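Local coordinates for SecB-like chaperone Rv1957 (Mycobacterium tuberculosis, PDB 5MTW), which prevents aggregation of the antitoxin HigA1 as the chaperone of a toxin-antitoxin-chaperone system and is required for neutralisation of the toxin HigB1, at residues D30-T36 with D105-L111; A43-G49 with I80-A84; T51-E55 with L160-I164; F56-D61 with V71-S75; T134-F138 with I164-P168. All coordinates share one frame; numbering follows the deposited sequence.

Contact 1 of 5, residues D30-T36 with D105-L111; sequences DIRLLRT and DFEFAAL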
# COMPACT_ATOMS: atom_id res chain seq x y z
N ASP A 30 3.54 -8.84 -15.24
CA ASP A 30 3.61 -7.66 -14.38
C ASP A 30 2.23 -6.97 -14.31
O ASP A 30 1.36 -7.23 -15.08
CB ASP A 30 4.66 -6.75 -14.94
CG ASP A 30 5.26 -5.76 -13.91
OD1 ASP A 30 5.04 -5.78 -12.70
OD2 ASP A 30 6.04 -4.93 -14.41
N ILE A 31 2.12 -6.07 -13.36
CA ILE A 31 0.92 -5.29 -13.08
C ILE A 31 1.36 -3.86 -12.79
O ILE A 31 2.41 -3.61 -12.20
CB ILE A 31 0.15 -5.89 -11.89
CG1 ILE A 31 -0.56 -7.21 -12.39
CG2 ILE A 31 -0.91 -4.91 -11.44
CD1 ILE A 31 -0.69 -8.28 -11.39
N ARG A 32 0.64 -2.91 -13.32
CA ARG A 32 0.93 -1.55 -12.96
C ARG A 32 -0.39 -0.71 -12.92
O ARG A 32 -1.35 -0.98 -13.63
CB ARG A 32 2.00 -0.92 -13.90
CG ARG A 32 1.46 -0.60 -15.30
CD ARG A 32 2.48 0.18 -16.19
NE ARG A 32 2.05 0.28 -17.59
CZ ARG A 32 2.56 1.09 -18.53
NH1 ARG A 32 3.52 1.93 -18.26
NH2 ARG A 32 2.06 1.04 -19.76
N LEU A 33 -0.32 0.34 -12.14
CA LEU A 33 -1.26 1.42 -12.22
C LEU A 33 -0.90 2.28 -13.46
O LEU A 33 0.22 2.73 -13.56
CB LEU A 33 -1.23 2.19 -10.89
CG LEU A 33 -2.18 3.44 -10.83
CD1 LEU A 33 -3.64 3.03 -10.60
CD2 LEU A 33 -1.72 4.36 -9.74
N LEU A 34 -1.87 2.58 -14.33
CA LEU A 34 -1.65 3.46 -15.50
C LEU A 34 -1.92 4.90 -15.20
O LEU A 34 -1.22 5.77 -15.67
CB LEU A 34 -2.58 3.04 -16.69
CG LEU A 34 -2.26 1.69 -17.39
CD1 LEU A 34 -3.24 1.31 -18.54
CD2 LEU A 34 -0.84 1.70 -17.95
N ARG A 35 -3.02 5.17 -14.47
CA ARG A 35 -3.47 6.44 -14.17
C ARG A 35 -4.42 6.40 -13.00
O ARG A 35 -5.16 5.45 -12.81
CB ARG A 35 -4.23 7.12 -15.33
CG ARG A 35 -5.34 6.24 -15.94
CD ARG A 35 -6.11 7.01 -17.06
NE ARG A 35 -7.24 6.20 -17.53
CZ ARG A 35 -8.43 6.03 -16.91
NH1 ARG A 35 -8.76 6.56 -15.74
NH2 ARG A 35 -9.31 5.24 -17.46
N THR A 36 -4.50 7.56 -12.38
CA THR A 36 -5.45 7.84 -11.28
C THR A 36 -5.88 9.32 -11.12
O THR A 36 -5.15 10.22 -11.43
CB THR A 36 -4.91 7.25 -9.95
OG1 THR A 36 -5.93 7.43 -8.97
CG2 THR A 36 -3.63 7.84 -9.54
N ASP A 105 -11.25 7.94 -10.38
CA ASP A 105 -11.21 7.28 -11.68
C ASP A 105 -9.76 6.84 -11.90
O ASP A 105 -8.84 7.67 -11.85
CB ASP A 105 -11.69 8.22 -12.79
CG ASP A 105 -11.45 7.65 -14.20
OD1 ASP A 105 -11.77 6.45 -14.54
OD2 ASP A 105 -10.93 8.44 -15.01
N PHE A 106 -9.57 5.54 -11.99
CA PHE A 106 -8.25 5.00 -12.16
C PHE A 106 -8.24 3.77 -13.08
O PHE A 106 -9.28 3.12 -13.28
CB PHE A 106 -7.66 4.71 -10.76
CG PHE A 106 -8.42 3.71 -9.97
CD1 PHE A 106 -9.52 4.08 -9.23
CD2 PHE A 106 -8.10 2.40 -10.01
CE1 PHE A 106 -10.27 3.15 -8.46
CE2 PHE A 106 -8.81 1.43 -9.30
CZ PHE A 106 -9.90 1.81 -8.50
N GLU A 107 -7.06 3.37 -13.54
CA GLU A 107 -6.99 2.22 -14.38
C GLU A 107 -5.71 1.38 -14.17
O GLU A 107 -4.65 1.98 -14.02
CB GLU A 107 -6.96 2.70 -15.84
CG GLU A 107 -7.06 1.58 -16.84
CD GLU A 107 -7.05 2.11 -18.29
OE1 GLU A 107 -6.65 3.25 -18.53
OE2 GLU A 107 -7.50 1.36 -19.19
N PHE A 108 -5.89 0.09 -13.95
CA PHE A 108 -4.83 -0.85 -13.77
C PHE A 108 -4.58 -1.63 -15.08
O PHE A 108 -5.49 -1.84 -15.93
CB PHE A 108 -5.15 -1.82 -12.59
CG PHE A 108 -4.75 -1.25 -11.22
CD1 PHE A 108 -3.46 -1.44 -10.74
CD2 PHE A 108 -5.64 -0.49 -10.42
CE1 PHE A 108 -3.04 -0.88 -9.50
CE2 PHE A 108 -5.24 0.06 -9.21
CZ PHE A 108 -3.97 -0.20 -8.71
N ALA A 109 -3.35 -2.09 -15.22
CA ALA A 109 -2.93 -2.90 -16.31
C ALA A 109 -2.17 -4.09 -15.86
O ALA A 109 -1.35 -3.92 -14.97
CB ALA A 109 -1.97 -2.13 -17.15
N ALA A 110 -2.45 -5.22 -16.49
CA ALA A 110 -1.73 -6.47 -16.40
C ALA A 110 -1.10 -6.93 -17.78
O ALA A 110 -1.76 -6.99 -18.85
CB ALA A 110 -2.62 -7.56 -15.77
N LEU A 111 0.17 -7.26 -17.72
CA LEU A 111 1.00 -7.62 -18.90
C LEU A 111 1.13 -9.17 -18.93
O LEU A 111 1.45 -9.77 -17.92
CB LEU A 111 2.39 -7.04 -18.74
CG LEU A 111 3.42 -7.38 -19.86
CD1 LEU A 111 2.87 -6.95 -21.22
CD2 LEU A 111 4.77 -6.74 -19.60
O HOH W 1 -7.55 8.43 -14.09
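The antiparallel pairing of the strand at the edge of this chain's four-stranded SecB-like sheet with its neighbour brings D30-T36 against D105-L111, strand directions 152° apart. R32 and A109 form a hydrogen-bonded pair closed both ways, R32 N to A109 O and A109 N to R32 O each at 2.8 Å. The ladder slips by one residue between L33 and R35, a beta bulge: L34 N still donates to E107 O at 2.9 Å, L34 CB points at the partner strand, and L34 CG rests on A109 CB.

Past the bulge R35 reaches over E107. Its CG lies between the backbone N and the carbonyl carbon (chi1 50°), and the extended chain beyond lays the guanidinium over E107 CB. R35 forms a salt-bridge network, NH1 with D105 OD2 at 3.0 Å and NE with E107 OE1, the latter a weak hydrogen bond; both carboxylates are turned well out of the guanidinium plane. A water links R35 NH1 to D105 O. E107 OE2 has a second partner in R73, extending the network to strand 69-82.

The face bearing I31, L33, T36, F106 and F108 is largely apolar and turned to helix 125-154, where T36 OG1 bonds to Y147. L33 CD1 sits over the F108 ring, 3.9 Å from its centroid, a CH-pi contact. Opposite, R32, A109 and L111 pack on aromatic side chains of the bound peptide, and D30 OD2 hydrogen-bonds an aromatic side chain and salt-bridges a basic one. R35 and T36 ladder with a strand of the second subunit, carrying the sheet across the interface.

Contact 2 of 5, residues A43-G49 with I80-A84; sequences APKPAQG and IQNQA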
# COMPACT_ATOMS: atom_id res chain seq x y z
N ALA A 43 -17.58 16.16 3.86
CA ALA A 43 -17.46 15.17 4.95
C ALA A 43 -18.33 13.88 4.74
O ALA A 43 -19.46 13.95 4.28
CB ALA A 43 -17.83 15.84 6.31
N PRO A 44 -17.80 12.68 5.09
CA PRO A 44 -18.66 11.52 5.05
C PRO A 44 -19.62 11.57 6.26
O PRO A 44 -19.31 12.29 7.19
CB PRO A 44 -17.66 10.35 5.16
CG PRO A 44 -16.49 10.92 5.89
CD PRO A 44 -16.41 12.35 5.44
N LYS A 45 -20.74 10.84 6.22
CA LYS A 45 -21.73 10.79 7.34
C LYS A 45 -22.21 9.37 7.55
O LYS A 45 -23.31 9.01 7.13
CB LYS A 45 -22.93 11.65 7.01
CG LYS A 45 -22.58 13.11 7.00
CD LYS A 45 -23.59 13.91 6.18
CE LYS A 45 -23.43 15.38 6.47
NZ LYS A 45 -24.19 16.14 5.44
N PRO A 46 -21.36 8.52 8.13
CA PRO A 46 -21.70 7.09 8.29
C PRO A 46 -23.11 6.89 8.90
O PRO A 46 -23.93 6.11 8.37
CB PRO A 46 -20.60 6.57 9.22
CG PRO A 46 -19.44 7.51 9.04
CD PRO A 46 -19.96 8.82 8.52
N ALA A 47 -23.38 7.66 9.96
CA ALA A 47 -24.64 7.58 10.70
C ALA A 47 -25.85 7.93 9.84
O ALA A 47 -26.90 7.34 9.99
CB ALA A 47 -24.56 8.47 11.92
N GLN A 48 -25.73 8.89 8.91
CA GLN A 48 -26.81 9.13 7.95
C GLN A 48 -26.92 7.91 7.02
O GLN A 48 -28.00 7.51 6.62
CB GLN A 48 -26.56 10.37 7.10
CG GLN A 48 -27.73 11.34 7.04
CD GLN A 48 -27.81 12.22 8.26
OE1 GLN A 48 -26.81 12.76 8.74
NE2 GLN A 48 -29.01 12.38 8.78
N GLY A 49 -25.77 7.33 6.68
CA GLY A 49 -25.70 6.21 5.77
C GLY A 49 -24.70 6.54 4.67
O GLY A 49 -24.93 7.44 3.84
N ILE A 80 -18.15 7.61 -3.92
CA ILE A 80 -18.54 7.47 -2.51
C ILE A 80 -19.53 8.57 -2.16
O ILE A 80 -19.29 9.73 -2.45
CB ILE A 80 -17.31 7.51 -1.59
CG1 ILE A 80 -16.45 6.26 -1.87
CG2 ILE A 80 -17.72 7.52 -0.13
CD1 ILE A 80 -15.18 6.24 -1.09
N GLN A 81 -20.62 8.17 -1.52
CA GLN A 81 -21.76 9.02 -1.32
C GLN A 81 -22.38 8.87 0.06
O GLN A 81 -22.49 7.75 0.57
CB GLN A 81 -22.83 8.61 -2.30
CG GLN A 81 -22.47 8.78 -3.75
CD GLN A 81 -23.67 8.53 -4.62
OE1 GLN A 81 -24.26 7.48 -4.53
NE2 GLN A 81 -24.06 9.50 -5.42
N ASN A 82 -22.80 10.01 0.61
CA ASN A 82 -23.81 10.15 1.74
C ASN A 82 -25.25 9.85 1.28
O ASN A 82 -25.74 10.43 0.34
CB ASN A 82 -23.78 11.59 2.36
CG ASN A 82 -22.48 11.87 3.11
OD1 ASN A 82 -21.87 10.93 3.61
ND2 ASN A 82 -22.01 13.14 3.16
N GLN A 83 -25.91 8.95 1.99
CA GLN A 83 -27.33 8.60 1.72
C GLN A 83 -28.27 9.50 2.56
O GLN A 83 -27.88 9.97 3.64
CB GLN A 83 -27.55 7.12 2.12
CG GLN A 83 -28.30 6.25 1.13
CD GLN A 83 -28.13 4.77 1.44
OE1 GLN A 83 -27.72 4.39 2.54
NE2 GLN A 83 -28.44 3.92 0.48
N ALA A 84 -29.47 9.77 2.05
CA ALA A 84 -30.64 10.04 2.90
C ALA A 84 -30.56 11.33 3.69
O ALA A 84 -29.85 12.24 3.31
CB ALA A 84 -30.86 8.86 3.85
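N82, at the end of strand 69-82, clasps the loop 43-49 with both ends of its side-chain amide. N82 ND2 donates to A43 O at 2.9 Å, nearly straight at 171° and with the acceptor in the amide plane, while N82 OD1 takes a weak, bent bond from K45 N at 2.8 Å. With chi1 at -68°, N82 CG stands beside its own backbone N and the amide is brought up to the loop, spanning P44 between its two partners. The K45 chain crosses N82 at about a right angle, its CD 3.5 Å from N82 ND2.

The second close point is made by backbone: Q83 N donates to G49 O at 2.6 Å, a short and nearly straight bond. G49 adopts a positive phi of 127°, a conformation suited to glycine, and its N closes the turn on K45 O.

The remainder is looser and lies at the surface. Q48 bends at chi2 and brings only aliphatic carbon near the other segment, CG lying 3.7 Å from Q83 O, and A84 CB stays 4.2 Å from Q48 O. K45, Q48, Q83 and A84 are all exposed. P44 packs on L50, L157 and P158, and P46 touches the bound peptide.

The loop joining strands 26-40 and 50-62 is therefore tied to the strand end by amide and backbone polarity, with buried N82 holding A43 O firmly and K45 N weakly and little apolar packing between the segments.

Contact 3 of 5, residues T51-E55 with L160-I164; sequences TYDLE and LTLEI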
# COMPACT_ATOMS: atom_id res chain seq x y z
N THR A 51 -22.49 5.18 1.34
CA THR A 51 -22.48 4.14 0.35
C THR A 51 -21.49 4.39 -0.85
O THR A 51 -20.81 5.36 -0.88
CB THR A 51 -23.92 3.84 -0.17
OG1 THR A 51 -23.92 2.55 -0.79
CG2 THR A 51 -24.38 4.93 -1.16
N TYR A 52 -21.46 3.47 -1.80
CA TYR A 52 -20.59 3.63 -2.96
C TYR A 52 -21.08 2.95 -4.19
O TYR A 52 -21.77 1.98 -4.10
CB TYR A 52 -19.19 3.14 -2.57
CG TYR A 52 -19.09 1.66 -2.46
CD1 TYR A 52 -19.45 1.01 -1.32
CD2 TYR A 52 -18.61 0.91 -3.55
CE1 TYR A 52 -19.39 -0.35 -1.24
CE2 TYR A 52 -18.48 -0.46 -3.47
CZ TYR A 52 -18.86 -1.08 -2.31
OH TYR A 52 -18.74 -2.42 -2.20
N ASP A 53 -20.65 3.47 -5.31
CA ASP A 53 -20.85 2.88 -6.63
C ASP A 53 -19.49 2.64 -7.24
O ASP A 53 -18.57 3.47 -7.06
CB ASP A 53 -21.53 3.85 -7.61
CG ASP A 53 -22.89 4.26 -7.19
OD1 ASP A 53 -23.50 3.62 -6.32
OD2 ASP A 53 -23.37 5.25 -7.76
N LEU A 54 -19.33 1.51 -7.93
CA LEU A 54 -18.04 1.14 -8.59
C LEU A 54 -18.29 0.49 -9.96
O LEU A 54 -18.79 -0.61 -10.03
CB LEU A 54 -17.20 0.23 -7.71
CG LEU A 54 -15.79 -0.11 -8.23
CD1 LEU A 54 -14.96 1.07 -8.66
CD2 LEU A 54 -14.98 -0.97 -7.24
N GLU A 55 -17.93 1.19 -11.01
CA GLU A 55 -18.17 0.79 -12.39
C GLU A 55 -16.77 0.33 -12.84
O GLU A 55 -15.79 1.03 -12.54
CB GLU A 55 -18.58 1.99 -13.24
CG GLU A 55 -18.81 1.60 -14.69
CD GLU A 55 -19.08 2.78 -15.61
OE1 GLU A 55 -18.95 3.94 -15.14
OE2 GLU A 55 -19.43 2.54 -16.80
N LEU A 160 -12.68 1.96 2.79
CA LEU A 160 -13.52 1.13 2.01
C LEU A 160 -12.79 -0.15 1.60
O LEU A 160 -11.77 -0.10 0.88
CB LEU A 160 -13.90 1.80 0.70
CG LEU A 160 -14.77 0.94 -0.22
CD1 LEU A 160 -15.95 0.42 0.59
CD2 LEU A 160 -15.32 1.82 -1.29
N THR A 161 -13.31 -1.28 2.08
CA THR A 161 -12.78 -2.58 1.66
C THR A 161 -13.78 -3.29 0.73
O THR A 161 -14.83 -3.73 1.17
CB THR A 161 -12.42 -3.46 2.91
OG1 THR A 161 -11.43 -2.78 3.66
CG2 THR A 161 -11.88 -4.76 2.51
N LEU A 162 -13.47 -3.36 -0.56
CA LEU A 162 -14.38 -3.99 -1.50
C LEU A 162 -14.60 -5.46 -1.11
O LEU A 162 -13.74 -6.10 -0.41
CB LEU A 162 -13.87 -3.86 -2.94
CG LEU A 162 -13.64 -2.46 -3.42
CD1 LEU A 162 -13.14 -2.58 -4.90
CD2 LEU A 162 -14.95 -1.63 -3.26
N GLU A 163 -15.74 -5.96 -1.53
CA GLU A 163 -16.09 -7.36 -1.35
C GLU A 163 -15.14 -8.30 -2.13
O GLU A 163 -14.61 -7.97 -3.22
CB GLU A 163 -17.53 -7.63 -1.80
CG GLU A 163 -18.49 -6.51 -1.45
CD GLU A 163 -18.69 -5.44 -2.59
OE1 GLU A 163 -17.72 -4.67 -3.09
OE2 GLU A 163 -19.89 -5.38 -2.99
N ILE A 164 -14.91 -9.46 -1.56
CA ILE A 164 -14.23 -10.52 -2.28
C ILE A 164 -15.13 -11.04 -3.45
O ILE A 164 -16.22 -11.50 -3.22
CB ILE A 164 -13.83 -11.67 -1.30
CG1 ILE A 164 -12.97 -11.11 -0.17
CG2 ILE A 164 -13.08 -12.71 -2.06
CD1 ILE A 164 -11.66 -10.46 -0.64
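Y52 OH donates to E163 OE1 at 2.6 Å, the shortest polar link between strand segment 51-55 and the chain 160-164 that follows the long helix. The two side chains approach from opposite directions. E163 OE1 lies at the edge of the tyrosine ring, near its plane, but the carboxylate is turned 82° from the ring, and the hydroxyl meets OE1 from above the carboxylate plane. E163 bends at chi2 (93°), which brings its carboxylate to the hydroxyl.

Leucines pack beneath the phenol. L160 CD2 lies over one ring face, 4.1 Å from the Y52 centroid and 17° off the normal, as a CH-pi contact, while L160 CD1 lies over the same face, above Y52 CD1 and CE1. L162 comes in obliquely, its CD2 3.7 Å from Y52 CE2. Its other branch, L162 CD1, presses on L54 CD2 at 3.4 Å, tighter than usual carbon contact.

Aromatic side chains of the bound peptide pack on Y52 and L160, so they form part of the surface that holds the antitoxin peptide. The chain 160-164 is held to helix 125-154 by bonds from Y141 OH to E163 O, R145 NE to L162 O and L160 N to T152 OG1, while L54 and L160 also lean on L78 of the adjacent strand 69-82.

Contact 4 of 5, residues F56-D61 with V71-S75; sequences FEPAVD and VVRIS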
# COMPACT_ATOMS: atom_id res chain seq x y z
N PHE A 56 -16.69 -0.82 -13.51
CA PHE A 56 -15.45 -1.32 -14.10
C PHE A 56 -15.60 -1.33 -15.62
O PHE A 56 -16.68 -1.61 -16.13
CB PHE A 56 -15.22 -2.74 -13.71
CG PHE A 56 -15.13 -2.98 -12.22
CD1 PHE A 56 -16.28 -3.12 -11.45
CD2 PHE A 56 -13.91 -3.09 -11.60
CE1 PHE A 56 -16.21 -3.39 -10.08
CE2 PHE A 56 -13.81 -3.35 -10.21
CZ PHE A 56 -14.98 -3.50 -9.45
N GLU A 57 -14.53 -1.10 -16.37
CA GLU A 57 -14.61 -1.28 -17.83
C GLU A 57 -13.30 -2.00 -18.26
O GLU A 57 -12.22 -1.42 -18.16
CB GLU A 57 -14.85 0.07 -18.52
CG GLU A 57 -15.37 0.07 -19.97
CD GLU A 57 -16.50 -0.92 -20.24
OE1 GLU A 57 -17.61 -0.80 -19.65
OE2 GLU A 57 -16.27 -1.81 -21.09
N PRO A 58 -13.40 -3.27 -18.66
CA PRO A 58 -12.25 -4.02 -19.16
C PRO A 58 -11.86 -3.77 -20.64
O PRO A 58 -12.67 -3.38 -21.45
CB PRO A 58 -12.64 -5.50 -18.91
CG PRO A 58 -14.05 -5.48 -18.49
CD PRO A 58 -14.62 -4.12 -18.62
N ALA A 59 -10.59 -3.96 -20.98
CA ALA A 59 -10.15 -3.75 -22.32
C ALA A 59 -8.93 -4.61 -22.48
O ALA A 59 -8.31 -5.02 -21.49
CB ALA A 59 -9.90 -2.27 -22.55
N VAL A 60 -8.61 -4.99 -23.71
CA VAL A 60 -7.36 -5.77 -23.93
C VAL A 60 -6.60 -5.06 -25.10
O VAL A 60 -7.21 -4.50 -26.00
CB VAL A 60 -7.63 -7.28 -24.09
CG1 VAL A 60 -8.51 -7.58 -25.29
CG2 VAL A 60 -6.33 -8.09 -24.21
N ASP A 61 -5.29 -4.98 -25.00
CA ASP A 61 -4.47 -4.40 -26.10
C ASP A 61 -3.56 -5.51 -26.53
O ASP A 61 -2.81 -6.11 -25.70
CB ASP A 61 -3.60 -3.20 -25.67
CG ASP A 61 -4.38 -2.10 -25.02
OD1 ASP A 61 -5.38 -1.65 -25.61
OD2 ASP A 61 -3.96 -1.65 -23.91
N VAL A 71 -1.88 -6.81 -23.13
CA VAL A 71 -2.19 -6.11 -21.89
C VAL A 71 -3.67 -6.10 -21.58
O VAL A 71 -4.47 -5.69 -22.42
CB VAL A 71 -1.74 -4.63 -22.01
CG1 VAL A 71 -2.09 -3.84 -20.72
CG2 VAL A 71 -0.25 -4.60 -22.22
N VAL A 72 -4.04 -6.53 -20.39
CA VAL A 72 -5.42 -6.42 -19.88
C VAL A 72 -5.51 -5.20 -19.02
O VAL A 72 -4.68 -5.02 -18.07
CB VAL A 72 -5.85 -7.66 -19.06
CG1 VAL A 72 -7.29 -7.46 -18.52
CG2 VAL A 72 -5.78 -8.86 -19.98
N ARG A 73 -6.48 -4.33 -19.33
CA ARG A 73 -6.69 -3.08 -18.61
C ARG A 73 -8.09 -3.10 -18.01
O ARG A 73 -9.08 -3.54 -18.67
CB ARG A 73 -6.55 -1.83 -19.54
CG ARG A 73 -5.20 -1.52 -20.07
CD ARG A 73 -5.18 -0.18 -20.83
NE ARG A 73 -5.65 -0.36 -22.19
CZ ARG A 73 -6.79 0.13 -22.69
NH1 ARG A 73 -7.59 0.91 -21.95
NH2 ARG A 73 -7.12 -0.16 -23.96
N ILE A 74 -8.19 -2.65 -16.78
CA ILE A 74 -9.50 -2.38 -16.17
C ILE A 74 -9.53 -0.94 -15.68
O ILE A 74 -8.67 -0.52 -14.86
CB ILE A 74 -9.88 -3.39 -15.05
CG1 ILE A 74 -9.86 -4.80 -15.69
CG2 ILE A 74 -11.25 -3.04 -14.47
CD1 ILE A 74 -9.99 -5.91 -14.72
N SER A 75 -10.44 -0.21 -16.31
CA SER A 75 -10.80 1.18 -15.95
C SER A 75 -11.90 1.16 -14.87
O SER A 75 -12.82 0.34 -14.95
CB SER A 75 -11.27 1.94 -17.23
OG SER A 75 -11.53 3.29 -16.92
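F56-D61 and V71-S75 are the two antiparallel arms of the beta hairpin 50-62/69-82, and along one face of it R73 forms a side-on, two-nitrogen salt bridge with D61. The R73 chain starts with CG beside the backbone N (chi1 -68°) and bends at chi3 (-82°), turning the guanidinium side-on to the carboxylate. D61 CG likewise stands beside its backbone N (chi1 -54°), which presents both oxygens to it. R73 NE binds D61 OD2 at 2.7 Å and R73 NH2 binds D61 OD1 at 2.8 Å. Both oxygens are met on their syn side, and the two flat groups are nearly coplanar. A59 CB lies under one guanidinium face, 3.8 Å from R73 NH2. With E107 as second partner of NH1, one arginine joins three strands.

Hydrogen-bonded backbone pairs at E57-S75, A59-R73 and D61-V71 set the register; S75 N donates to E57 O at 2.8 Å. The opposite face carries P58, V60, V72 and I74, of which V72 and I74 pack on L140 of helix 125-154. V71 and D61 also touch an apolar side chain of the bound peptide. At the far end I74 turns its CG2 branch, anti to the backbone N, to the edge of the F56 ring, near its plane and 3.9 Å from F56 CD2.

Contact 5 of 5, residues T134-F138 with I164-P168; sequences TTGRF and ILSRP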
# COMPACT_ATOMS: atom_id res chain seq x y z
N THR A 134 -12.00 -13.10 -17.90
CA THR A 134 -11.96 -14.10 -16.87
C THR A 134 -10.66 -14.00 -16.07
O THR A 134 -10.63 -13.35 -15.04
CB THR A 134 -12.14 -15.49 -17.48
OG1 THR A 134 -11.13 -15.70 -18.46
CG2 THR A 134 -13.55 -15.61 -18.19
N THR A 135 -9.58 -14.62 -16.56
CA THR A 135 -8.33 -14.65 -15.82
C THR A 135 -7.84 -13.23 -15.62
O THR A 135 -7.44 -12.88 -14.55
CB THR A 135 -7.27 -15.50 -16.53
OG1 THR A 135 -7.74 -16.86 -16.66
CG2 THR A 135 -5.99 -15.47 -15.78
N GLY A 136 -7.88 -12.41 -16.68
CA GLY A 136 -7.43 -11.02 -16.60
C GLY A 136 -8.08 -10.21 -15.50
O GLY A 136 -7.41 -9.63 -14.64
N ARG A 137 -9.39 -10.22 -15.51
CA ARG A 137 -10.22 -9.50 -14.57
C ARG A 137 -9.99 -9.93 -13.10
O ARG A 137 -9.92 -9.11 -12.14
CB ARG A 137 -11.71 -9.80 -14.92
N PHE A 138 -9.94 -11.24 -12.92
CA PHE A 138 -9.76 -11.76 -11.56
C PHE A 138 -8.31 -11.67 -11.02
O PHE A 138 -8.10 -11.72 -9.80
CB PHE A 138 -10.36 -13.17 -11.46
CG PHE A 138 -11.88 -13.13 -11.42
CD1 PHE A 138 -12.53 -13.00 -10.21
CD2 PHE A 138 -12.63 -13.13 -12.58
CE1 PHE A 138 -13.92 -12.93 -10.16
CE2 PHE A 138 -14.02 -13.05 -12.54
CZ PHE A 138 -14.66 -12.95 -11.32
N ILE A 164 -14.91 -9.46 -1.56
CA ILE A 164 -14.23 -10.52 -2.28
C ILE A 164 -15.13 -11.04 -3.45
O ILE A 164 -16.22 -11.50 -3.22
CB ILE A 164 -13.83 -11.67 -1.30
CG1 ILE A 164 -12.97 -11.11 -0.17
CG2 ILE A 164 -13.08 -12.71 -2.06
CD1 ILE A 164 -11.66 -10.46 -0.64
N LEU A 165 -14.73 -10.88 -4.70
CA LEU A 165 -15.57 -11.33 -5.81
C LEU A 165 -15.44 -12.82 -6.03
O LEU A 165 -14.32 -13.31 -6.16
CB LEU A 165 -15.23 -10.55 -7.10
CG LEU A 165 -15.75 -9.10 -6.94
CD1 LEU A 165 -15.77 -8.31 -8.25
CD2 LEU A 165 -17.13 -9.03 -6.24
N SER A 166 -16.60 -13.53 -6.05
CA SER A 166 -16.70 -14.95 -6.48
C SER A 166 -16.30 -15.19 -7.94
O SER A 166 -16.72 -14.49 -8.81
CB SER A 166 -18.15 -15.47 -6.37
OG SER A 166 -18.39 -16.18 -5.18
N ARG A 167 -15.58 -16.27 -8.20
CA ARG A 167 -15.34 -16.74 -9.54
C ARG A 167 -15.81 -18.18 -9.76
O ARG A 167 -15.48 -19.02 -8.96
CB ARG A 167 -13.85 -16.69 -9.73
CG ARG A 167 -13.43 -16.93 -11.14
CD ARG A 167 -11.95 -16.97 -11.11
NE ARG A 167 -11.39 -17.13 -12.44
CZ ARG A 167 -10.10 -16.98 -12.67
NH1 ARG A 167 -9.27 -16.67 -11.64
NH2 ARG A 167 -9.64 -17.14 -13.89
N PRO A 168 -16.54 -18.49 -10.84
CA PRO A 168 -16.72 -19.95 -11.12
C PRO A 168 -15.38 -20.73 -11.24
O PRO A 168 -14.58 -20.42 -12.12
CB PRO A 168 -17.48 -19.97 -12.45
CG PRO A 168 -17.32 -18.60 -13.04
CD PRO A 168 -17.12 -17.64 -11.89
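F138, on helix 125-154, and R167, in the C-terminal tail that runs back along that helix, pack with their flat groups only 14° from parallel. The aliphatic part of the arginine does the covering: R167 CG stands directly over the phenyl ring, 3.9 Å from the F138 centroid and 1° off the normal, an almost ideal CH-pi geometry. R167 CB and CD flank it, CB 3.8 Å from F138 CE1 and CD 3.9 Å from F138 CG. This follows from a fully extended chain, with CG opposite the backbone N (chi1 -171°), which runs across the ring from F138 CE1 toward F138 CB.

The guanidinium therefore ends beyond the ring, at its attachment side. F138 CB lies under one of its faces, 3.7 Å from R167 NH1, and T134 O is near the same flat group, 4.0 Å above its plane and toward the rim. That carbonyl also takes the i+4 helical bond from F138 N.

The tail backbone closes on the far rim of the phenyl. L165 O lies near the ring plane at its edge, and S166 O approaches obliquely. Across the assembly interface, R167 packs on F138 of the third subunit and S166 OG bonds to Q27 of that subunit, so this surface patch belongs to a subunit interface as well as to the helix-tail packing. At the tip of the arginine, R167 NH2 comes to 3.4 Å from T135 OG1.

Overall arrangement
Contacts 1 and 4 are adjacent in the antiparallel sheet, centres 9 Å apart, and meet partly through a probable backbone bond from A110 to V72. Contact 2 marks the far end of that sheet, 31 Å from contact 4 although both use strand 69-82. Contact 3 touches contact 2 through T51 and Q81 and continues along strand 50-62 into contact 4. Along the chain, contact 4 closes within the spans of contacts 1, 2 and 3, and contact 5 opens after contacts 1, 2 and 4 have closed. Contacts 3 and 5 share I164; G136 and R137 of helix 125-154 pack on V72 and I74 respectively. Contacts 1 to 4 touch the bound peptide, and contacts 1, 3 and 5 the third subunit, so the sheet serves both client and assembly.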